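Local coordinates for protein SusD homolog (Bacteroides thetaiotaomicron, PDB 4MRU) that probably binds glycans, perhaps mucin O-glycans, at the outer membrane of a gut bacterium, as SusD-family lipoproteins do, at residues 58-63 with 256-261; 264-269 with 379-384; 293-298 with 388-393; 309-314 with 383-388. All blocks are in the same frame, centred on the assembly; numbering follows the deposited sequence. Where two conformers were deposited one is given.

Interaction 1: residues 58-63 with 256-261; sequences FGETRT and KDYRVG
The hydroxyl of T61 makes the shortest polar bond here: OG1 gives its proton to K256 O at 2.8 Å, in the plane of that carbonyl and on one of its lone pairs. With chi1 at 58°, OG1 sits between the backbone N and the carbonyl carbon of its own residue, turned toward K256, the first residue of 256-261, while CG2 packs on R259 CG at 3.6 Å. One peptide further on, T61 N bonds D257 O at 2.9 Å, but from well above the carbonyl plane and not on a lone pair.

Next comes the regular part, a two-stranded antiparallel ladder of 58-60 with 258-260. G59 and R259 form the hydrogen-bonded pair, N to O in both directions. F58 with V260 and E60 with Y258 are non-hydrogen-bonded pairs. E60 and Y258 lie on one face of the sheet, where E60 CG rests 3.8 Å from Y258 CE1; the E60 carboxylate goes on to S70. The edge of the F58 ring is turned to R259 O, and the ring itself meets F252 and F424.

Beyond the strand, R62 NE reaches D257 OD1 at 3.0 Å, nearly straight and in the guanidinium plane, but on the anti side of the carboxylate and 30° out of its plane; the two planes stand at 89°. The other guanidinium nitrogens serve W255 O and D304.

One carboxylate oxygen thus meets the guanidinium at its NE edge by a single bond. The chemistry is backbone pairing in the buried part and an ion pair at the partly exposed R62 and D257 end.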
loop_
_atom_site.group_PDB
_atom_site.type_symbol
_atom_site.label_atom_id
_atom_site.label_comp_id
_atom_site.label_asym_id
_atom_site.label_seq_id
_atom_site.Cartn_x
_atom_site.Cartn_y
_atom_site.Cartn_z
ATOM N N PHE A 58 -5.900 5.031 9.529
ATOM C CA PHE A 58 -7.063 5.917 9.609
ATOM C C PHE A 58 -8.283 5.182 10.081
ATOM O O PHE A 58 -8.470 3.997 9.809
ATOM C CB PHE A 58 -7.476 6.511 8.265
ATOM C CG PHE A 58 -6.387 7.201 7.539
ATOM C CD1 PHE A 58 -5.765 8.284 8.096
ATOM C CD2 PHE A 58 -5.967 6.730 6.328
ATOM C CE1 PHE A 58 -4.740 8.905 7.446
ATOM C CE2 PHE A 58 -4.911 7.343 5.677
ATOM C CZ PHE A 58 -4.297 8.418 6.245
ATOM N N GLY A 59 -9.132 5.932 10.768
ATOM C CA GLY A 59 -10.484 5.487 11.080
ATOM C C GLY A 59 -11.507 6.547 10.591
ATOM O O GLY A 59 -11.168 7.709 10.317
ATOM N N GLU A 60 -12.743 6.105 10.550
ATOM C CA GLU A 60 -13.842 6.850 9.996
ATOM C C GLU A 60 -14.468 7.644 11.142
ATOM O O GLU A 60 -14.667 7.158 12.248
ATOM C CB GLU A 60 -14.850 5.897 9.325
ATOM C CG GLU A 60 -14.272 4.868 8.330
ATOM C CD GLU A 60 -14.194 3.453 8.862
ATOM O OE1 GLU A 60 -14.001 3.297 10.078
ATOM O OE2 GLU A 60 -14.293 2.499 8.046
ATOM N N THR A 61 -14.770 8.892 10.872
ATOM C CA THR A 61 -15.355 9.784 11.873
ATOM C C THR A 61 -16.846 9.743 11.927
ATOM O O THR A 61 -17.452 10.257 12.879
ATOM C CB THR A 61 -15.014 11.259 11.543
ATOM O OG1 THR A 61 -15.510 11.569 10.227
ATOM C CG2 THR A 61 -13.547 11.485 11.611
ATOM N N ARG A 62 -17.475 9.098 10.942
ATOM C CA ARG A 62 -18.930 9.174 10.838
ATOM C C ARG A 62 -19.611 8.074 11.646
ATOM O O ARG A 62 -19.671 6.927 11.212
ATOM C CB ARG A 62 -19.381 9.137 9.369
ATOM C CG ARG A 62 -18.825 10.327 8.568
ATOM C CD ARG A 62 -19.309 11.663 9.141
ATOM N NE ARG A 62 -18.619 12.797 8.541
ATOM C CZ ARG A 62 -18.738 14.055 8.937
ATOM N NH1 ARG A 62 -19.552 14.372 9.960
ATOM N NH2 ARG A 62 -18.043 15.004 8.294
ATOM N N THR A 63 -20.162 8.476 12.799
ATOM C CA THR A 63 -20.704 7.536 13.817
ATOM C C THR A 63 -21.985 6.888 13.363
ATOM O O THR A 63 -22.375 5.837 13.891
ATOM C CB THR A 63 -20.941 8.240 15.165
ATOM O OG1 THR A 63 -21.824 9.370 14.982
ATOM C CG2 THR A 63 -19.610 8.697 15.719
ATOM N N LYS A 256 -13.886 15.799 6.113
ATOM C CA LYS A 256 -13.495 15.409 7.467
ATOM C C LYS A 256 -14.091 14.040 7.876
ATOM O O LYS A 256 -14.545 13.883 9.008
ATOM C CB LYS A 256 -13.879 16.518 8.474
ATOM C CG LYS A 256 -13.377 17.906 8.039
ATOM C CD LYS A 256 -13.698 18.973 9.071
ATOM C CE LYS A 256 -13.601 20.342 8.444
ATOM N NZ LYS A 256 -13.592 21.408 9.483
ATOM N N ASP A 257 -14.075 13.085 6.939
ATOM C CA ASP A 257 -14.614 11.760 7.129
ATOM C C ASP A 257 -13.613 10.782 7.789
ATOM O O ASP A 257 -13.985 9.687 8.156
ATOM C CB ASP A 257 -15.059 11.157 5.799
ATOM C CG ASP A 257 -16.399 11.670 5.309
ATOM O OD1 ASP A 257 -17.075 12.439 6.021
ATOM O OD2 ASP A 257 -16.762 11.288 4.178
ATOM N N TYR A 258 -12.347 11.155 7.904
ATOM C CA TYR A 258 -11.303 10.278 8.447
ATOM C C TYR A 258 -10.373 11.027 9.377
ATOM O O TYR A 258 -10.032 12.205 9.142
ATOM C CB TYR A 258 -10.465 9.608 7.320
ATOM C CG TYR A 258 -11.371 8.973 6.317
ATOM C CD1 TYR A 258 -11.917 7.725 6.551
ATOM C CD2 TYR A 258 -11.852 9.710 5.212
ATOM C CE1 TYR A 258 -12.859 7.180 5.668
ATOM C CE2 TYR A 258 -12.805 9.159 4.348
ATOM C CZ TYR A 258 -13.291 7.909 4.599
ATOM O OH TYR A 258 -14.251 7.403 3.781
ATOM N N ARG A 259 -9.910 10.327 10.412
ATOM C CA ARG A 259 -8.836 10.837 11.235
ATOM C C ARG A 259 -7.819 9.722 11.432
ATOM O O ARG A 259 -8.044 8.566 11.091
ATOM C CB ARG A 259 -9.350 11.385 12.582
ATOM C CG ARG A 259 -10.217 12.637 12.515
ATOM C CD ARG A 259 -9.331 13.777 12.118
ATOM N NE ARG A 259 -9.938 15.097 11.896
ATOM C CZ ARG A 259 -10.148 15.663 10.704
ATOM N NH1 ARG A 259 -9.982 14.996 9.565
ATOM N NH2 ARG A 259 -10.548 16.918 10.658
ATOM N N VAL A 260 -6.697 10.092 11.996
ATOM C CA VAL A 260 -5.605 9.181 12.168
ATOM C C VAL A 260 -5.928 8.108 13.203
ATOM O O VAL A 260 -6.543 8.366 14.236
ATOM C CB VAL A 260 -4.317 9.964 12.562
ATOM C CG1 VAL A 260 -3.158 9.009 12.753
ATOM C CG2 VAL A 260 -3.984 10.971 11.496
ATOM N N GLY A 261 -5.468 6.892 12.904
ATOM C CA GLY A 261 -5.699 5.741 13.723
ATOM C C GLY A 261 -4.770 5.614 14.920
ATOM O O GLY A 261 -3.672 6.200 14.960
#

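Interaction 2: residues 264-269 with 379-384; sequences IICYMN and SGYTDP. With EDO (1,2-ethanediol), chain I.
The odd feature is a cysteine sulfur lying beside a tyrosine: C266 SG touches Y381 CB at 3.6 Å and stands 5.3 Å from the centroid of the Y381 ring. It lies 69° off the ring normal, an oblique sulfur-aromatic contact. Y381 carries its ring anti to the backbone N (chi1 177°), which sends the hydroxyl off to G293 O, while D383 N of its own chain segment lies over the centre of one ring face.

Only one direct hydrogen bond joins the segments. S379 N reaches C266 O at 2.8 Å; the bond is straight at the hydrogen, yet the donor stands 47° above the carbonyl plane. The C266 carbonyl is therefore hydrogen-bonded, whereas its sulfur merely packs against Y381 CB, and C266 CB also lies 3.4 Å from S379 O.

Beside this pair sits a 1,2-ethanediol, probably from the crystallisation liquor, bridging the helix and the loop. N269 ND2 donates to its O1 at 3.0 Å, and T382 N donates to its O2 at 2.7 Å. N269 ND2 also bonds Y291 O, and its OD1 takes R276 NH1, so the amide has partners at both ends. The carbon C1 of the diol lies 3.6 Å from S379 CB.

The helix is 262-270, which directly follows strand 258-260; Y267 and M268 on it pack against helix 408-423. The segment 379-384 belongs to the long loop between helices 368-371 and 408-423, and it runs past C266 before its backbone pairs with T390.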
loop_
_atom_site.group_PDB
_atom_site.type_symbol
_atom_site.label_atom_id
_atom_site.label_comp_id
_atom_site.label_asym_id
_atom_site.label_seq_id
_atom_site.Cartn_x
_atom_site.Cartn_y
_atom_site.Cartn_z
ATOM N N ILE A 264 -0.765 3.840 14.445
ATOM C CA ILE A 264 0.395 4.615 13.998
ATOM C C ILE A 264 0.803 5.671 15.047
ATOM O O ILE A 264 1.995 5.917 15.264
ATOM C CB ILE A 264 0.191 5.237 12.617
ATOM C CG1 ILE A 264 1.544 5.798 12.124
ATOM C CG2 ILE A 264 -0.913 6.304 12.641
ATOM C CD1 ILE A 264 1.623 5.997 10.649
ATOM N N ILE A 265 -0.164 6.225 15.764
ATOM C CA ILE A 265 0.151 7.125 16.874
ATOM C C ILE A 265 0.834 6.429 18.075
ATOM O O ILE A 265 1.748 7.003 18.680
ATOM C CB ILE A 265 -1.113 7.868 17.343
ATOM C CG1 ILE A 265 -1.683 8.701 16.211
ATOM C CG2 ILE A 265 -0.805 8.764 18.532
ATOM C CD1 ILE A 265 -0.845 9.889 15.819
ATOM N N CYS A 266 0.407 5.215 18.430
ATOM C CA CYS A 266 1.047 4.470 19.503
ATOM C C CYS A 266 2.525 4.237 19.238
ATOM O O CYS A 266 3.369 4.446 20.118
ATOM C CB CYS A 266 0.397 3.091 19.698
ATOM S SG CYS A 266 -1.194 3.176 20.517
ATOM N N TYR A 267 2.849 3.792 18.026
ATOM C CA TYR A 267 4.223 3.589 17.682
ATOM C C TYR A 267 4.999 4.930 17.652
ATOM O O TYR A 267 6.031 5.033 18.267
ATOM C CB TYR A 267 4.374 2.924 16.324
ATOM C CG TYR A 267 4.097 1.448 16.302
ATOM C CD1 TYR A 267 2.793 0.947 16.257
ATOM C CD2 TYR A 267 5.160 0.524 16.321
ATOM C CE1 TYR A 267 2.549 -0.402 16.199
ATOM C CE2 TYR A 267 4.910 -0.829 16.295
ATOM C CZ TYR A 267 3.629 -1.294 16.243
ATOM O OH TYR A 267 3.449 -2.648 16.183
HETATM N N MSE A 268 4.486 5.928 16.934
HETATM C CA MSE A 268 5.268 7.162 16.673
HETATM C C MSE A 268 5.335 8.043 17.918
HETATM O O MSE A 268 6.363 8.716 18.118
HETATM C CB MSE A 268 4.719 7.925 15.478
HETATM C CG MSE A 268 5.096 7.237 14.180
HETATM SE SE MSE A 268 4.333 8.148 12.623
HETATM C CE MSE A 268 5.829 9.470 12.310
ATOM N N ASN A 269 4.315 8.067 18.765
ATOM C CA ASN A 269 4.453 8.726 20.088
ATOM C C ASN A 269 5.413 7.963 21.016
ATOM O O ASN A 269 6.197 8.569 21.725
ATOM C CB ASN A 269 3.125 8.913 20.810
ATOM C CG ASN A 269 2.319 10.080 20.279
ATOM O OD1 ASN A 269 2.767 10.883 19.436
ATOM N ND2 ASN A 269 1.133 10.199 20.785
ATOM N N SER A 379 3.819 3.003 22.465
ATOM C CA SER A 379 3.072 3.346 23.663
ATOM C C SER A 379 1.799 2.502 23.797
ATOM O O SER A 379 1.256 1.987 22.806
ATOM C CB SER A 379 2.699 4.820 23.644
ATOM O OG SER A 379 3.823 5.593 23.955
ATOM N N GLY A 380 1.311 2.407 25.020
ATOM C CA GLY A 380 -0.067 1.990 25.246
ATOM C C GLY A 380 -1.027 3.006 24.606
ATOM O O GLY A 380 -0.671 4.156 24.384
ATOM N N TYR A 381 -2.243 2.585 24.287
ATOM C CA TYR A 381 -3.223 3.500 23.691
ATOM C C TYR A 381 -4.119 4.160 24.725
ATOM O O TYR A 381 -4.927 3.493 25.374
ATOM C CB TYR A 381 -4.100 2.792 22.672
ATOM C CG TYR A 381 -5.154 3.739 22.127
ATOM C CD1 TYR A 381 -4.812 4.940 21.552
ATOM C CD2 TYR A 381 -6.486 3.403 22.160
ATOM C CE1 TYR A 381 -5.773 5.818 21.072
ATOM C CE2 TYR A 381 -7.455 4.271 21.713
ATOM C CZ TYR A 381 -7.109 5.473 21.158
ATOM O OH TYR A 381 -8.116 6.287 20.673
ATOM N N THR A 382 -3.990 5.473 24.910
ATOM C CA THR A 382 -4.955 6.201 25.765
ATOM C C THR A 382 -5.904 6.965 24.882
ATOM O O THR A 382 -5.501 7.907 24.199
ATOM C CB THR A 382 -4.248 7.143 26.753
ATOM O OG1 THR A 382 -3.328 6.376 27.550
ATOM C CG2 THR A 382 -5.248 7.833 27.667
ATOM N N ASP A 383 -7.177 6.555 24.873
ATOM C CA ASP A 383 -8.218 7.260 24.133
ATOM C C ASP A 383 -8.533 8.552 24.872
ATOM O O ASP A 383 -9.001 8.509 26.000
ATOM C CB ASP A 383 -9.430 6.367 24.030
ATOM C CG ASP A 383 -10.584 6.984 23.234
ATOM O OD1 ASP A 383 -10.464 8.145 22.763
ATOM O OD2 ASP A 383 -11.636 6.287 23.125
ATOM N N PRO A 384 -8.282 9.718 24.258
ATOM C CA PRO A 384 -8.609 10.958 24.964
ATOM C C PRO A 384 -10.099 11.076 25.307
ATOM O O PRO A 384 -10.435 11.798 26.234
ATOM C CB PRO A 384 -8.209 12.058 23.948
ATOM C CG PRO A 384 -8.333 11.359 22.591
ATOM C CD PRO A 384 -7.791 9.989 22.886
HETATM C C1 EDO I . 0.072 6.989 22.449
HETATM O O1 EDO I . 0.393 8.280 23.001
HETATM C C2 EDO I . -1.435 6.820 22.263
HETATM O O2 EDO I . -2.223 6.961 23.485
#

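Interaction 3: residues 293-298 with 388-393; sequences GMRIGI and YSTGSP. With EDO (1,2-ethanediol), chain K.
I298 and Y388 make the apolar part of the contact: I298 lays CG2 over the middle of the Y388 ring, 3.6 Å from the centroid and 1° off the normal, a nearly ideal CH-pi contact. The chi1 of I298, 60°, wedges CG1 between the backbone N and the carbonyl carbon and brings CD1 down on the same ring at CE2, 3.5 Å away. R295 CB adds to this by meeting Y388 CB at 3.6 Å.

Hydrogen bonding falls to the other end of the arginine. Its chain bends at chi2 and swings NH1 back to Y388 O at 2.9 Å, with the oxygen close to the guanidinium plane but the N-H...O angle only 141°. NH1 also bonds O2 of a 1,2-ethanediol at 3.0 Å, T390 CG2 lies over one guanidinium face, and NH2 turns to P444 O.

Replacing Y388 by an alanine would probably strip I298 of its aromatic cover and open a gap there.

This is loop-on-loop packing: two irregular segments of the SusD-like fold, one ahead of helix 304-309 and the other ahead of helix 408-423, joined by an isoleucine-tyrosine contact and an arginine-to-carbonyl bond.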
loop_
_atom_site.group_PDB
_atom_site.type_symbol
_atom_site.label_atom_id
_atom_site.label_comp_id
_atom_site.label_asym_id
_atom_site.label_seq_id
_atom_site.Cartn_x
_atom_site.Cartn_y
_atom_site.Cartn_z
ATOM N N GLY A 293 -4.815 9.498 18.295
ATOM C CA GLY A 293 -5.344 8.574 17.312
ATOM C C GLY A 293 -6.627 7.961 17.779
ATOM O O GLY A 293 -6.852 7.858 18.985
HETATM N N MSE A 294 -7.472 7.604 16.806
HETATM C CA MSE A 294 -8.765 6.994 17.058
HETATM C C MSE A 294 -8.651 5.484 16.935
HETATM O O MSE A 294 -8.021 4.966 16.019
HETATM C CB MSE A 294 -9.759 7.560 16.028
HETATM C CG MSE A 294 -11.203 7.083 16.180
HETATM SE SE MSE A 294 -12.135 7.081 14.412
HETATM C CE MSE A 294 -11.580 8.839 13.789
ATOM N N ARG A 295 -9.285 4.769 17.841
ATOM C CA ARG A 295 -9.312 3.310 17.761
ATOM C C ARG A 295 -10.000 2.890 16.477
ATOM O O ARG A 295 -11.078 3.351 16.179
ATOM C CB ARG A 295 -10.013 2.693 18.959
ATOM C CG ARG A 295 -9.918 1.164 19.061
ATOM C CD ARG A 295 -8.532 0.690 19.513
ATOM N NE ARG A 295 -8.541 -0.732 19.579
ATOM C CZ ARG A 295 -8.894 -1.427 20.647
ATOM N NH1 ARG A 295 -9.226 -0.815 21.814
ATOM N NH2 ARG A 295 -8.920 -2.742 20.563
ATOM N N ILE A 296 -9.380 1.997 15.727
ATOM C CA ILE A 296 -9.989 1.489 14.486
ATOM C C ILE A 296 -10.851 0.257 14.755
ATOM O O ILE A 296 -10.407 -0.660 15.415
ATOM C CB ILE A 296 -8.911 1.152 13.439
ATOM C CG1 ILE A 296 -8.195 2.436 13.053
ATOM C CG2 ILE A 296 -9.518 0.467 12.210
ATOM C CD1 ILE A 296 -6.927 2.216 12.286
ATOM N N GLY A 297 -12.066 0.274 14.220
ATOM C CA GLY A 297 -13.033 -0.812 14.422
ATOM C C GLY A 297 -13.940 -0.695 15.642
ATOM O O GLY A 297 -13.970 -1.580 16.504
ATOM N N ILE A 298 -14.705 0.386 15.672
ATOM C CA ILE A 298 -15.540 0.740 16.760
ATOM C C ILE A 298 -16.866 1.291 16.230
ATOM O O ILE A 298 -16.943 1.611 15.070
ATOM C CB ILE A 298 -14.896 1.851 17.596
ATOM C CG1 ILE A 298 -14.662 3.096 16.745
ATOM C CG2 ILE A 298 -13.587 1.354 18.239
ATOM C CD1 ILE A 298 -14.298 4.341 17.526
ATOM N N TYR A 388 -11.956 3.619 24.317
ATOM C CA TYR A 388 -11.318 2.435 23.698
ATOM C C TYR A 388 -9.816 2.281 24.047
ATOM O O TYR A 388 -9.030 1.715 23.260
ATOM C CB TYR A 388 -11.523 2.457 22.195
ATOM C CG TYR A 388 -12.968 2.541 21.800
ATOM C CD1 TYR A 388 -13.827 1.469 22.013
ATOM C CD2 TYR A 388 -13.496 3.694 21.265
ATOM C CE1 TYR A 388 -15.178 1.553 21.692
ATOM C CE2 TYR A 388 -14.837 3.795 20.941
ATOM C CZ TYR A 388 -15.677 2.708 21.139
ATOM O OH TYR A 388 -17.004 2.786 20.804
ATOM N N SER A 389 -9.443 2.763 25.227
ATOM C CA SER A 389 -8.059 2.654 25.685
ATOM C C SER A 389 -7.647 1.226 25.762
ATOM O O SER A 389 -8.453 0.358 26.085
ATOM C CB SER A 389 -7.881 3.297 27.047
ATOM O OG SER A 389 -8.110 4.694 26.917
ATOM N N THR A 390 -6.377 0.951 25.452
ATOM C CA THR A 390 -5.921 -0.428 25.517
ATOM C C THR A 390 -4.398 -0.472 25.626
ATOM O O THR A 390 -3.717 0.568 25.527
ATOM C CB THR A 390 -6.463 -1.256 24.288
ATOM O OG1 THR A 390 -6.391 -2.645 24.576
ATOM C CG2 THR A 390 -5.692 -1.021 23.053
ATOM N N GLY A 391 -3.866 -1.673 25.819
ATOM C CA GLY A 391 -2.432 -1.858 25.913
ATOM C C GLY A 391 -1.699 -1.642 24.608
ATOM O O GLY A 391 -2.284 -1.529 23.544
ATOM N N SER A 392 -0.383 -1.556 24.702
ATOM C CA SER A 392 0.450 -1.338 23.583
ATOM C C SER A 392 0.313 -2.462 22.548
ATOM O O SER A 392 0.224 -3.605 22.899
ATOM C CB SER A 392 1.911 -1.294 24.066
ATOM O OG SER A 392 2.736 -1.168 22.946
ATOM N N PRO A 393 0.426 -2.142 21.252
ATOM C CA PRO A 393 0.351 -3.169 20.216
ATOM C C PRO A 393 1.609 -4.031 20.072
ATOM O O PRO A 393 1.515 -5.134 19.524
ATOM C CB PRO A 393 0.154 -2.357 18.932
ATOM C CG PRO A 393 0.759 -1.026 19.235
ATOM C CD PRO A 393 0.493 -0.784 20.687
HETATM C C1 EDO K . -12.660 -2.819 24.044
HETATM O O1 EDO K . -11.905 -4.073 24.096
HETATM C C2 EDO K . -11.918 -1.533 24.483
HETATM O O2 EDO K . -10.461 -1.613 24.460
#

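Interaction 4: residues 309-314 with 383-388; sequences TSYSNR and DPLGSY
D383 to G386 form a type I beta turn, closed by G386 N on D383 O at 2.8 Å, and G386 carries the positive phi that favours glycine. An Asx turn is superimposed: D383 OD1 takes L385 N. The facing segment, 309-314, is irregular and comes off the end of helix 304-309; its closest CA approach is S310 to P384.

Y311 points its hydroxyl into this turn. OH gives its proton to D383 OD1 at 2.6 Å on the syn side, while L385 N arrives from the opposite face of the carboxylate. The other oxygen, OD2, accepts Y388 N at 2.9 Å through its anti lone pair and S387 N from above the plane, so four protein donors hold the group in place. The chi1 of D383, -178°, carries the carboxylate back over the turn. An asparagine in place of D383 would probably leave two of these four donors without an acceptor, because its NH2 would stand where one twice-gripped oxygen was.

P384 CG and L385 CD1 pack against the outer end of the Y311 ring: L385 CD1 lies 3.6 Å from Y311 OH, and P384 CG 3.6 Å from Y311 CE1. A water bridges Y311 and D383 as well, donating to both Y311 OH and D383 OD2 at 2.8 Å.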
loop_
_atom_site.group_PDB
_atom_site.type_symbol
_atom_site.label_atom_id
_atom_site.label_comp_id
_atom_site.label_asym_id
_atom_site.label_seq_id
_atom_site.Cartn_x
_atom_site.Cartn_y
_atom_site.Cartn_z
ATOM N N THR A 309 -12.816 16.464 15.960
ATOM C CA THR A 309 -11.989 17.440 16.704
ATOM C C THR A 309 -11.072 16.822 17.769
ATOM O O THR A 309 -10.138 17.471 18.194
ATOM C CB THR A 309 -12.857 18.521 17.372
ATOM O OG1 THR A 309 -13.785 17.907 18.271
ATOM C CG2 THR A 309 -13.629 19.379 16.310
ATOM N N SER A 310 -11.314 15.588 18.182
ATOM C CA SER A 310 -10.546 15.011 19.295
ATOM C C SER A 310 -9.326 14.210 18.865
ATOM O O SER A 310 -8.544 13.758 19.709
ATOM C CB SER A 310 -11.447 14.099 20.108
ATOM O OG SER A 310 -12.520 14.862 20.613
ATOM N N TYR A 311 -9.214 13.962 17.560
ATOM C CA TYR A 311 -8.142 13.147 17.007
ATOM C C TYR A 311 -7.401 13.901 15.904
ATOM O O TYR A 311 -7.974 14.699 15.198
ATOM C CB TYR A 311 -8.694 11.820 16.462
ATOM C CG TYR A 311 -9.440 11.094 17.537
ATOM C CD1 TYR A 311 -8.759 10.430 18.545
ATOM C CD2 TYR A 311 -10.823 11.057 17.537
ATOM C CE1 TYR A 311 -9.442 9.782 19.560
ATOM C CE2 TYR A 311 -11.516 10.420 18.544
ATOM C CZ TYR A 311 -10.821 9.788 19.566
ATOM O OH TYR A 311 -11.506 9.149 20.573
ATOM N N SER A 312 -6.115 13.623 15.798
ATOM C CA SER A 312 -5.266 14.196 14.766
ATOM C C SER A 312 -5.800 13.857 13.373
ATOM O O SER A 312 -6.326 12.770 13.160
ATOM C CB SER A 312 -3.835 13.665 14.912
ATOM O OG SER A 312 -3.232 14.131 16.084
ATOM N N ASN A 313 -5.581 14.777 12.445
ATOM C CA ASN A 313 -5.719 14.552 11.010
ATOM C C ASN A 313 -4.366 14.251 10.402
ATOM O O ASN A 313 -3.341 14.522 11.009
ATOM C CB ASN A 313 -6.287 15.813 10.351
ATOM C CG ASN A 313 -6.812 15.586 8.947
ATOM O OD1 ASN A 313 -6.804 14.487 8.413
ATOM N ND2 ASN A 313 -7.252 16.652 8.341
ATOM N N ARG A 314 -4.334 13.686 9.208
ATOM C CA ARG A 314 -3.118 13.783 8.459
ATOM C C ARG A 314 -2.886 15.238 8.066
ATOM O O ARG A 314 -3.810 16.003 7.980
ATOM C CB ARG A 314 -3.114 12.843 7.236
ATOM C CG ARG A 314 -4.104 13.112 6.162
ATOM C CD ARG A 314 -3.952 12.033 5.064
ATOM N NE ARG A 314 -2.818 12.326 4.177
ATOM C CZ ARG A 314 -2.745 11.963 2.892
ATOM N NH1 ARG A 314 -3.700 11.230 2.323
ATOM N NH2 ARG A 314 -1.716 12.327 2.176
ATOM N N ASP A 383 -7.177 6.555 24.873
ATOM C CA ASP A 383 -8.218 7.260 24.133
ATOM C C ASP A 383 -8.533 8.552 24.872
ATOM O O ASP A 383 -9.001 8.509 26.000
ATOM C CB ASP A 383 -9.430 6.367 24.030
ATOM C CG ASP A 383 -10.584 6.984 23.234
ATOM O OD1 ASP A 383 -10.464 8.145 22.763
ATOM O OD2 ASP A 383 -11.636 6.287 23.125
ATOM N N PRO A 384 -8.282 9.718 24.258
ATOM C CA PRO A 384 -8.609 10.958 24.964
ATOM C C PRO A 384 -10.099 11.076 25.307
ATOM O O PRO A 384 -10.435 11.798 26.234
ATOM C CB PRO A 384 -8.209 12.058 23.948
ATOM C CG PRO A 384 -8.333 11.359 22.591
ATOM C CD PRO A 384 -7.791 9.989 22.886
ATOM N N LEU A 385 -10.987 10.347 24.622
ATOM C CA LEU A 385 -12.417 10.327 25.012
ATOM C C LEU A 385 -12.769 9.215 25.993
ATOM O O LEU A 385 -13.913 9.092 26.420
ATOM C CB LEU A 385 -13.315 10.265 23.757
ATOM C CG LEU A 385 -13.142 11.477 22.837
ATOM C CD1 LEU A 385 -14.069 11.365 21.642
ATOM C CD2 LEU A 385 -13.404 12.793 23.557
ATOM N N GLY A 386 -11.791 8.399 26.345
ATOM C CA GLY A 386 -11.946 7.430 27.420
ATOM C C GLY A 386 -12.669 6.118 27.081
ATOM O O GLY A 386 -12.901 5.305 27.976
ATOM N N SER A 387 -12.999 5.893 25.814
ATOM C CA SER A 387 -13.828 4.742 25.444
ATOM C C SER A 387 -13.067 3.482 25.036
ATOM O O SER A 387 -13.554 2.394 25.292
ATOM C CB SER A 387 -14.728 5.078 24.245
ATOM O OG SER A 387 -15.600 6.128 24.528
ATOM N N TYR A 388 -11.956 3.619 24.317
ATOM C CA TYR A 388 -11.318 2.435 23.698
ATOM C C TYR A 388 -9.816 2.281 24.047
ATOM O O TYR A 388 -9.030 1.715 23.260
ATOM C CB TYR A 388 -11.523 2.457 22.195
ATOM C CG TYR A 388 -12.968 2.541 21.800
ATOM C CD1 TYR A 388 -13.827 1.469 22.013
ATOM C CD2 TYR A 388 -13.496 3.694 21.265
ATOM C CE1 TYR A 388 -15.178 1.553 21.692
ATOM C CE2 TYR A 388 -14.837 3.795 20.941
ATOM C CZ TYR A 388 -15.677 2.708 21.139
ATOM O OH TYR A 388 -17.004 2.786 20.804
HETATM O O HOH W 1 -13.310 7.056 21.014
#

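Interaction 1 is a buried contact and the only one of the four built on strand pairing; interaction 4 is also buried, but rests on a carboxylate and a tyrosine. Interactions 2 and 3 are only partly buried, each with a bound ethanediol hydrogen-bonded to it. Interactions 2, 3 and 4 all use the long loop before helix 408-423: 2 and 4 share D383 and P384, while 3 and 4 share Y388. Strand 258-260 ties the set together, since V260 O bonds M294 N of interaction 3 and V260 N bonds S312 O of interaction 4, and helix 262-270 of interaction 2 follows it in the chain.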